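Local coordinates for cryptochrome DASH, chloroplastic/mitochondrial (Arabidopsis thaliana, PDB 2VTB), which repairs cyclobutane pyrimidine dimers in single-stranded DNA, binds DNA without sequence specificity, carries FAD and a methenyltetrahydrofolate, and may act as a photoreceptor, at residues A[25-30]-A[211-216]; A[450-455]-A[493-498]; A[183-188]-A[203-208]. One frame throughout, in Å; residues are numbered along the deposited sequence.

Contact 1. Residues A[25-30]-A[211-216]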
# COMPACT_ATOMS: atom_id res chain seq x y z
N GLU A 25 -26.19 14.46 -21.99
CA GLU A 25 -25.91 15.40 -23.08
C GLU A 25 -24.99 16.54 -22.63
O GLU A 25 -24.06 16.90 -23.33
CB GLU A 25 -27.22 15.97 -23.67
CG GLU A 25 -27.96 14.99 -24.60
CD GLU A 25 -29.23 15.58 -25.23
OE1 GLU A 25 -30.03 14.79 -25.79
OE2 GLU A 25 -29.44 16.81 -25.16
N ARG A 26 -25.25 17.09 -21.44
CA ARG A 26 -24.41 18.16 -20.89
C ARG A 26 -22.93 17.74 -20.74
O ARG A 26 -22.03 18.52 -21.04
CB ARG A 26 -25.00 18.66 -19.55
CG ARG A 26 -24.03 19.44 -18.65
CD ARG A 26 -24.70 20.22 -17.51
NE ARG A 26 -26.16 20.09 -17.49
CZ ARG A 26 -26.88 19.39 -16.60
NH1 ARG A 26 -26.30 18.72 -15.60
NH2 ARG A 26 -28.21 19.37 -16.71
N TYR A 27 -22.68 16.50 -20.31
CA TYR A 27 -21.31 16.02 -20.09
C TYR A 27 -20.72 15.17 -21.23
O TYR A 27 -19.63 14.64 -21.10
CB TYR A 27 -21.23 15.25 -18.75
CG TYR A 27 -21.40 16.17 -17.55
CD1 TYR A 27 -20.31 16.81 -16.97
CD2 TYR A 27 -22.66 16.41 -17.00
CE1 TYR A 27 -20.45 17.65 -15.88
CE2 TYR A 27 -22.82 17.26 -15.92
CZ TYR A 27 -21.71 17.88 -15.35
OH TYR A 27 -21.86 18.73 -14.28
N ALA A 28 -21.43 15.05 -22.36
CA ALA A 28 -20.97 14.17 -23.45
C ALA A 28 -19.70 14.68 -24.14
O ALA A 28 -19.51 15.88 -24.32
CB ALA A 28 -22.07 13.99 -24.49
N LEU A 29 -18.84 13.74 -24.52
CA LEU A 29 -17.64 14.05 -25.29
C LEU A 29 -18.12 14.44 -26.69
O LEU A 29 -18.70 13.60 -27.38
CB LEU A 29 -16.70 12.83 -25.37
CG LEU A 29 -15.23 13.04 -25.75
CD1 LEU A 29 -14.57 11.71 -26.09
CD2 LEU A 29 -15.09 13.99 -26.90
N PRO A 30 -17.90 15.70 -27.10
CA PRO A 30 -18.42 16.13 -28.40
C PRO A 30 -17.62 15.49 -29.53
O PRO A 30 -16.64 16.07 -29.99
CB PRO A 30 -18.22 17.65 -28.36
CG PRO A 30 -17.07 17.86 -27.46
CD PRO A 30 -17.14 16.77 -26.43
N SER A 211 -14.59 16.32 -14.80
CA SER A 211 -15.15 15.02 -15.12
C SER A 211 -14.65 14.57 -16.49
O SER A 211 -14.51 15.38 -17.39
CB SER A 211 -16.68 15.07 -15.16
OG SER A 211 -17.20 15.37 -13.89
N THR A 212 -14.38 13.28 -16.63
CA THR A 212 -14.04 12.71 -17.92
C THR A 212 -15.29 12.63 -18.81
O THR A 212 -16.32 12.10 -18.38
CB THR A 212 -13.44 11.30 -17.73
OG1 THR A 212 -12.29 11.39 -16.88
CG2 THR A 212 -13.02 10.70 -19.07
N ARG A 213 -15.19 13.13 -20.04
CA ARG A 213 -16.33 13.13 -20.95
C ARG A 213 -16.32 11.85 -21.76
O ARG A 213 -15.27 11.40 -22.23
CB ARG A 213 -16.33 14.33 -21.92
CG ARG A 213 -15.72 15.62 -21.38
CD ARG A 213 -16.31 16.10 -20.08
NE ARG A 213 -17.30 17.16 -20.27
CZ ARG A 213 -17.64 18.06 -19.35
NH1 ARG A 213 -17.07 18.08 -18.15
NH2 ARG A 213 -18.56 18.97 -19.65
N ILE A 214 -17.50 11.27 -21.92
CA ILE A 214 -17.67 9.97 -22.56
C ILE A 214 -18.46 10.16 -23.86
O ILE A 214 -19.47 10.87 -23.87
CB ILE A 214 -18.46 8.99 -21.63
CG1 ILE A 214 -17.82 8.91 -20.23
CG2 ILE A 214 -18.57 7.61 -22.26
CD1 ILE A 214 -16.41 8.32 -20.20
N PRO A 215 -18.02 9.54 -24.95
CA PRO A 215 -18.77 9.69 -26.20
C PRO A 215 -20.16 9.03 -26.18
O PRO A 215 -20.41 8.08 -25.43
CB PRO A 215 -17.88 9.02 -27.23
CG PRO A 215 -17.06 8.07 -26.48
CD PRO A 215 -16.82 8.70 -25.14
N LEU A 216 -21.07 9.54 -27.01
CA LEU A 216 -22.42 8.97 -27.11
C LEU A 216 -22.43 7.63 -27.85
O LEU A 216 -23.40 6.89 -27.75
CB LEU A 216 -23.38 9.97 -27.78
CG LEU A 216 -23.71 11.24 -26.99
CD1 LEU A 216 -24.57 12.18 -27.80
CD2 LEU A 216 -24.41 10.90 -25.68
O HOH W 1 -19.88 12.24 -20.30

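Contact 2. Residues A[450-455]-A[493-498]. With nucleotides of chain G.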
# COMPACT_ATOMS: atom_id res chain seq x y z
N SER A 450 -24.25 12.15 24.89
CA SER A 450 -25.37 12.06 25.83
C SER A 450 -26.68 11.86 25.09
O SER A 450 -27.10 12.73 24.33
CB SER A 450 -25.48 13.34 26.66
OG SER A 450 -26.75 13.41 27.28
N ILE A 451 -27.33 10.72 25.33
CA ILE A 451 -28.59 10.41 24.66
C ILE A 451 -29.66 11.48 24.94
O ILE A 451 -30.31 11.96 24.01
CB ILE A 451 -29.09 8.97 24.98
CG1 ILE A 451 -28.47 7.96 24.01
CG2 ILE A 451 -30.60 8.86 24.83
CD1 ILE A 451 -26.96 7.95 23.96
N PRO A 452 -29.86 11.87 26.22
CA PRO A 452 -30.79 12.96 26.52
C PRO A 452 -30.48 14.28 25.80
O PRO A 452 -31.39 14.91 25.26
CB PRO A 452 -30.67 13.11 28.04
CG PRO A 452 -30.23 11.77 28.51
CD PRO A 452 -29.29 11.29 27.45
N LYS A 453 -29.22 14.69 25.78
CA LYS A 453 -28.84 15.93 25.09
C LYS A 453 -29.07 15.83 23.58
O LYS A 453 -29.57 16.77 22.96
CB LYS A 453 -27.37 16.27 25.36
CG LYS A 453 -26.91 17.59 24.77
CD LYS A 453 -25.44 17.84 25.09
CE LYS A 453 -24.91 19.08 24.39
NZ LYS A 453 -23.42 19.23 24.53
N GLN A 454 -28.72 14.70 22.98
CA GLN A 454 -28.90 14.50 21.54
C GLN A 454 -30.38 14.55 21.16
O GLN A 454 -30.74 15.19 20.17
CB GLN A 454 -28.26 13.19 21.09
CG GLN A 454 -26.74 13.16 21.22
CD GLN A 454 -26.08 14.29 20.45
OE1 GLN A 454 -26.26 14.41 19.24
NE2 GLN A 454 -25.33 15.13 21.15
N ALA A 455 -31.23 13.89 21.95
CA ALA A 455 -32.68 13.92 21.72
C ALA A 455 -33.24 15.34 21.77
O ALA A 455 -34.08 15.71 20.94
CB ALA A 455 -33.40 13.04 22.72
N VAL A 493 -29.75 -1.33 29.56
CA VAL A 493 -28.61 -0.86 30.35
C VAL A 493 -28.88 0.57 30.78
O VAL A 493 -29.62 1.29 30.11
CB VAL A 493 -27.28 -0.89 29.55
CG1 VAL A 493 -26.85 -2.32 29.21
CG2 VAL A 493 -27.40 -0.05 28.28
N PRO A 494 -28.27 1.00 31.90
CA PRO A 494 -28.33 2.42 32.25
C PRO A 494 -27.44 3.25 31.33
O PRO A 494 -26.54 2.71 30.68
CB PRO A 494 -27.78 2.45 33.69
CG PRO A 494 -26.89 1.27 33.78
CD PRO A 494 -27.49 0.22 32.88
N LEU A 495 -27.72 4.55 31.25
CA LEU A 495 -26.85 5.49 30.55
C LEU A 495 -25.64 5.84 31.43
O LEU A 495 -25.79 6.11 32.62
CB LEU A 495 -27.63 6.76 30.18
CG LEU A 495 -28.79 6.60 29.20
CD1 LEU A 495 -29.53 7.93 29.02
CD2 LEU A 495 -28.31 6.07 27.86
N LYS A 496 -24.46 5.83 30.82
CA LYS A 496 -23.21 6.14 31.53
C LYS A 496 -23.20 7.58 32.07
O LYS A 496 -22.79 7.80 33.21
CB LYS A 496 -22.01 5.92 30.61
CG LYS A 496 -21.66 4.46 30.40
CD LYS A 496 -20.61 3.98 31.41
CE LYS A 496 -20.41 2.46 31.38
NZ LYS A 496 -21.04 1.80 32.55
N HIS A 497 -23.65 8.53 31.25
CA HIS A 497 -23.72 9.94 31.66
C HIS A 497 -25.01 10.61 31.22
O HIS A 497 -25.78 10.05 30.44
CB HIS A 497 -22.54 10.72 31.08
CG HIS A 497 -21.21 10.08 31.33
ND1 HIS A 497 -20.62 10.03 32.57
CD2 HIS A 497 -20.34 9.47 30.48
CE1 HIS A 497 -19.45 9.41 32.48
NE2 HIS A 497 -19.27 9.06 31.22
N GLY A 498 -25.24 11.82 31.73
CA GLY A 498 -26.44 12.59 31.43
C GLY A 498 -27.67 12.03 32.12
O GLY A 498 -28.75 12.00 31.53
P DT G 5 -22.68 15.71 23.48
OP1 DT G 5 -23.75 14.78 23.90
OP2 DT G 5 -23.05 16.96 22.79
O5' DT G 5 -21.75 16.07 24.72
C5' DT G 5 -21.44 15.09 25.72
C4' DT G 5 -22.38 15.20 26.91
O4' DT G 5 -22.06 14.14 27.86
C3' DT G 5 -22.30 16.51 27.70
O3' DT G 5 -23.58 16.90 28.18
C2' DT G 5 -21.39 16.15 28.86
C1' DT G 5 -21.80 14.72 29.14
N1 DT G 5 -20.73 13.98 29.88
C2 DT G 5 -20.82 13.85 31.26
O2 DT G 5 -21.74 14.29 31.92
N3 DT G 5 -19.79 13.17 31.84
C4 DT G 5 -18.69 12.63 31.21
O4 DT G 5 -17.81 12.03 31.83
C5 DT G 5 -18.65 12.79 29.77
C7 DT G 5 -17.68 12.00 28.95
C6 DT G 5 -19.65 13.47 29.18
O HOH W 2 -26.28 9.21 27.64

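Contact 3. Residues A[183-188]-A[203-208]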
# COMPACT_ATOMS: atom_id res chain seq x y z
N ASP A 183 -2.45 13.03 -7.46
CA ASP A 183 -2.36 14.49 -7.33
C ASP A 183 -2.07 14.95 -5.90
O ASP A 183 -1.87 16.14 -5.68
CB ASP A 183 -3.67 15.16 -7.78
CG ASP A 183 -3.95 14.98 -9.27
OD1 ASP A 183 -3.04 14.55 -10.00
OD2 ASP A 183 -5.09 15.27 -9.69
N LEU A 184 -2.06 14.04 -4.93
CA LEU A 184 -1.92 14.44 -3.53
C LEU A 184 -0.54 15.02 -3.25
O LEU A 184 0.42 14.71 -3.97
CB LEU A 184 -2.17 13.26 -2.57
CG LEU A 184 -3.56 12.62 -2.54
CD1 LEU A 184 -3.56 11.39 -1.61
CD2 LEU A 184 -4.61 13.63 -2.09
N PRO A 185 -0.42 15.86 -2.20
CA PRO A 185 0.87 16.41 -1.81
C PRO A 185 1.71 15.49 -0.91
O PRO A 185 2.68 15.94 -0.31
CB PRO A 185 0.50 17.70 -1.06
CG PRO A 185 -0.99 17.66 -0.85
CD PRO A 185 -1.49 16.33 -1.31
N PHE A 186 1.32 14.22 -0.82
CA PHE A 186 2.07 13.19 -0.08
C PHE A 186 1.68 11.81 -0.63
O PHE A 186 0.61 11.67 -1.22
CB PHE A 186 1.74 13.28 1.44
CG PHE A 186 0.38 13.86 1.74
CD1 PHE A 186 -0.78 13.20 1.35
CD2 PHE A 186 0.26 15.07 2.42
CE1 PHE A 186 -2.03 13.75 1.62
CE2 PHE A 186 -0.99 15.62 2.69
CZ PHE A 186 -2.13 14.96 2.29
N ASP A 187 2.55 10.81 -0.47
CA ASP A 187 2.13 9.42 -0.70
C ASP A 187 1.21 9.03 0.44
O ASP A 187 1.33 9.56 1.55
CB ASP A 187 3.31 8.43 -0.75
CG ASP A 187 2.87 7.01 -1.15
OD1 ASP A 187 2.64 6.78 -2.36
OD2 ASP A 187 2.73 6.14 -0.25
N VAL A 188 0.29 8.10 0.17
CA VAL A 188 -0.71 7.70 1.17
C VAL A 188 -0.09 7.06 2.42
O VAL A 188 -0.69 7.09 3.48
CB VAL A 188 -1.79 6.77 0.57
CG1 VAL A 188 -2.60 7.53 -0.49
CG2 VAL A 188 -1.17 5.51 -0.03
N GLU A 203 -6.64 21.28 0.01
CA GLU A 203 -7.28 22.55 -0.35
C GLU A 203 -6.25 23.62 -0.77
O GLU A 203 -6.51 24.42 -1.67
CB GLU A 203 -8.19 23.06 0.77
CG GLU A 203 -9.48 22.24 0.88
CD GLU A 203 -10.45 22.74 1.94
OE1 GLU A 203 -10.04 23.49 2.85
OE2 GLU A 203 -11.63 22.37 1.88
N ALA A 204 -5.08 23.62 -0.13
CA ALA A 204 -4.01 24.56 -0.46
C ALA A 204 -3.18 24.14 -1.67
O ALA A 204 -2.76 24.98 -2.45
CB ALA A 204 -3.10 24.77 0.76
N LYS A 205 -2.94 22.83 -1.84
CA LYS A 205 -1.96 22.35 -2.83
C LYS A 205 -2.51 21.56 -4.02
O LYS A 205 -1.78 21.35 -4.99
CB LYS A 205 -0.89 21.53 -2.12
CG LYS A 205 -0.10 22.32 -1.08
CD LYS A 205 0.85 21.45 -0.30
CE LYS A 205 1.78 22.29 0.58
NZ LYS A 205 2.57 21.44 1.51
N CYS A 206 -3.77 21.13 -3.98
CA CYS A 206 -4.33 20.33 -5.08
C CYS A 206 -5.50 20.99 -5.78
O CYS A 206 -6.15 21.88 -5.23
CB CYS A 206 -4.82 18.98 -4.56
SG CYS A 206 -3.59 18.07 -3.68
N SER A 207 -5.76 20.51 -6.99
CA SER A 207 -6.98 20.84 -7.72
C SER A 207 -7.83 19.58 -7.89
O SER A 207 -7.33 18.45 -7.79
CB SER A 207 -6.65 21.41 -9.10
OG SER A 207 -6.07 22.70 -8.98
N ILE A 208 -9.12 19.79 -8.14
CA ILE A 208 -10.03 18.70 -8.46
C ILE A 208 -10.09 18.63 -9.98
O ILE A 208 -10.24 19.65 -10.64
CB ILE A 208 -11.43 18.94 -7.85
CG1 ILE A 208 -11.33 18.98 -6.31
CG2 ILE A 208 -12.42 17.87 -8.30
CD1 ILE A 208 -12.64 19.36 -5.61
O HOH W 3 -7.14 15.79 -8.06

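Contact 1. Residues A[25-30]-A[211-216]
R213 reaches from the loop 211-216 to the last part of helix 13-27, where it lies against both the backbone and the ring of Y27. The backbone link is L29 N to I214 O, 3.0 Å long and nearly straight at the hydrogen (176°). The donor nevertheless stands 68° out of the carbonyl plane, so the bond does not follow a lone pair. Close by, one water accepts from I214 N and donates to Y27 O, a second polar tie between the backbones.

The arginine contributes mainly by packing. Its CB sits 3.4 Å from Y27 O, and bends at chi2 and chi3 bring the guanidinium to the edge of the tyrosine ring, the two planes 53° apart. CD1 of Y27 lies over one face of the guanidinium, 3.5 Å above its plane and toward its rim. Seen from the tyrosine, R213 NH1 comes to the ring edge, 3.7 Å from CD1; the same NH1 has a weak, long ion pair with E305. With an alanine here, the edge of the Y27 ring is likely to lose the guanidinium lying against it, and E305 its distant positive partner.

Apolar packing continues along the loop. L29 CD1 touches P215 CD at 3.9 Å, and A28 CB meets L216 CD2 at 4.1 Å. Beyond the pair, Y27 OH is hydrogen-bonded to E306, and L29 and P215 pack on helix 57-64. The chemistry thus implies a junction made by one backbone hydrogen bond, a bridging water, aliphatic contacts and a guanidinium laid against the tyrosine edge, with the tyrosine's polar end committed to helix 300-313 instead.

Contact 2. Residues A[450-455]-A[493-498]
L495 and P452 reach toward each other across the contact, the leucine CD1 touching the proline CD at 3.7 Å. The second methyl of the same leucine, CD2, lies near I451 CB, so that one branched side chain serves two consecutive residues of the first helical turn. P452 also carries its CG to 3.4 Å from G498 O. Polar linkage is left to a water, which accepts from I451 N and donates to H497 O, both at 3.0 Å.

Bound DNA forms the next shell, and both segments reach it. The phosphate of DT5 of chain G is taken by the helix start: S450 N donates to OP1 at 2.9 Å with an angle of 160°, K453 NZ donates to OP2 at 2.9 Å, and Q454 NE2 adds a weak bond to OP1. The K453 chain is extended throughout, with CG anti to the backbone N (chi1 -175°), which carries its amine to the phosphate. H497 addresses the base instead: thymine C4 lies over the centre of its imidazole, 3.4 Å above the plane, while K496 CB lies over the opposite face near the rim.

Further out are the residues that position these groups. S450 is the N-cap, its OG accepting from K453 N at 3.2 Å. R393 holds Q454 OE1, leaving NE2 directed at the phosphate, and Y448 grips H497 N through its hydroxyl and meets the imidazole edge-to-face. L495 is backed by F401 of helix 392-405.

The chemistry implies a divided grip on one nucleotide: a helix N-terminus, whose dipole would probably reinforce the lysine's charge, receives the phosphate, and the neighbouring loop supplies a flat ring for the base.

Contact 3. Residues A[183-188]-A[203-208]
C206 and P185 meet in a small surface contact, mostly apolar, between the end of helix 195-205 and the loop that leads into it from strand 169-173. The cysteine is the first residue to leave the helical conformation, and its thiol does much of the touching. With SG anti to its own carbonyl carbon (chi1 -54°), the sulfur comes to 3.6 Å from P185 CD and 3.3 Å from D183 O, nestling between the proline ring and the backbone before it. K205, the last helical residue, crosses the same proline with its aliphatic stem, CD lying 3.8 Å from P185 CB.

A water completes the join at the far end. It donates to D183 OD2 and to S207 O, each at 2.7 Å, linking the loop carboxylate to a carbonyl beyond the helix. The same OD2 is in a salt bridge with R209, so this acidic oxygen has a charged partner as well as the water. From roughly the direction opposite to the thiol, the F186 ring lies centred against the same P185 CD, and L184 packs on F335 of helix 318-340.

Loop and helix end are thus joined beyond strand 169-173, an edge strand of the sheet within this chain, with most of helix 195-205 between them. The arrangement belongs to the DNA photolyase region that follows the Rossmann-like parallel sheet, and its loop runs on to the folate-binding residues F189, D190 and D193.

Contacts 1 and 3 are linked by sequence, their centres about 26 Å apart. Contact 3 is nested inside the long chain loop that contact 1 closes, and residues 203-208 and 211-216 are nearly consecutive, following helix 195-205 as the chain moves away from the five-stranded sheet. Contact 2 comes later in the sequence and elsewhere in the fold: its centre is about 51 Å from that of contact 1, on the opposite side of the chain's centre, and about 40 Å from that of contact 3. It belongs to the FAD-binding part of the chain. Contacts 1 and 3 thus join loops and helix ends beside the parallel sheet, whereas contact 2 shapes a DNA-binding surface in the helical part.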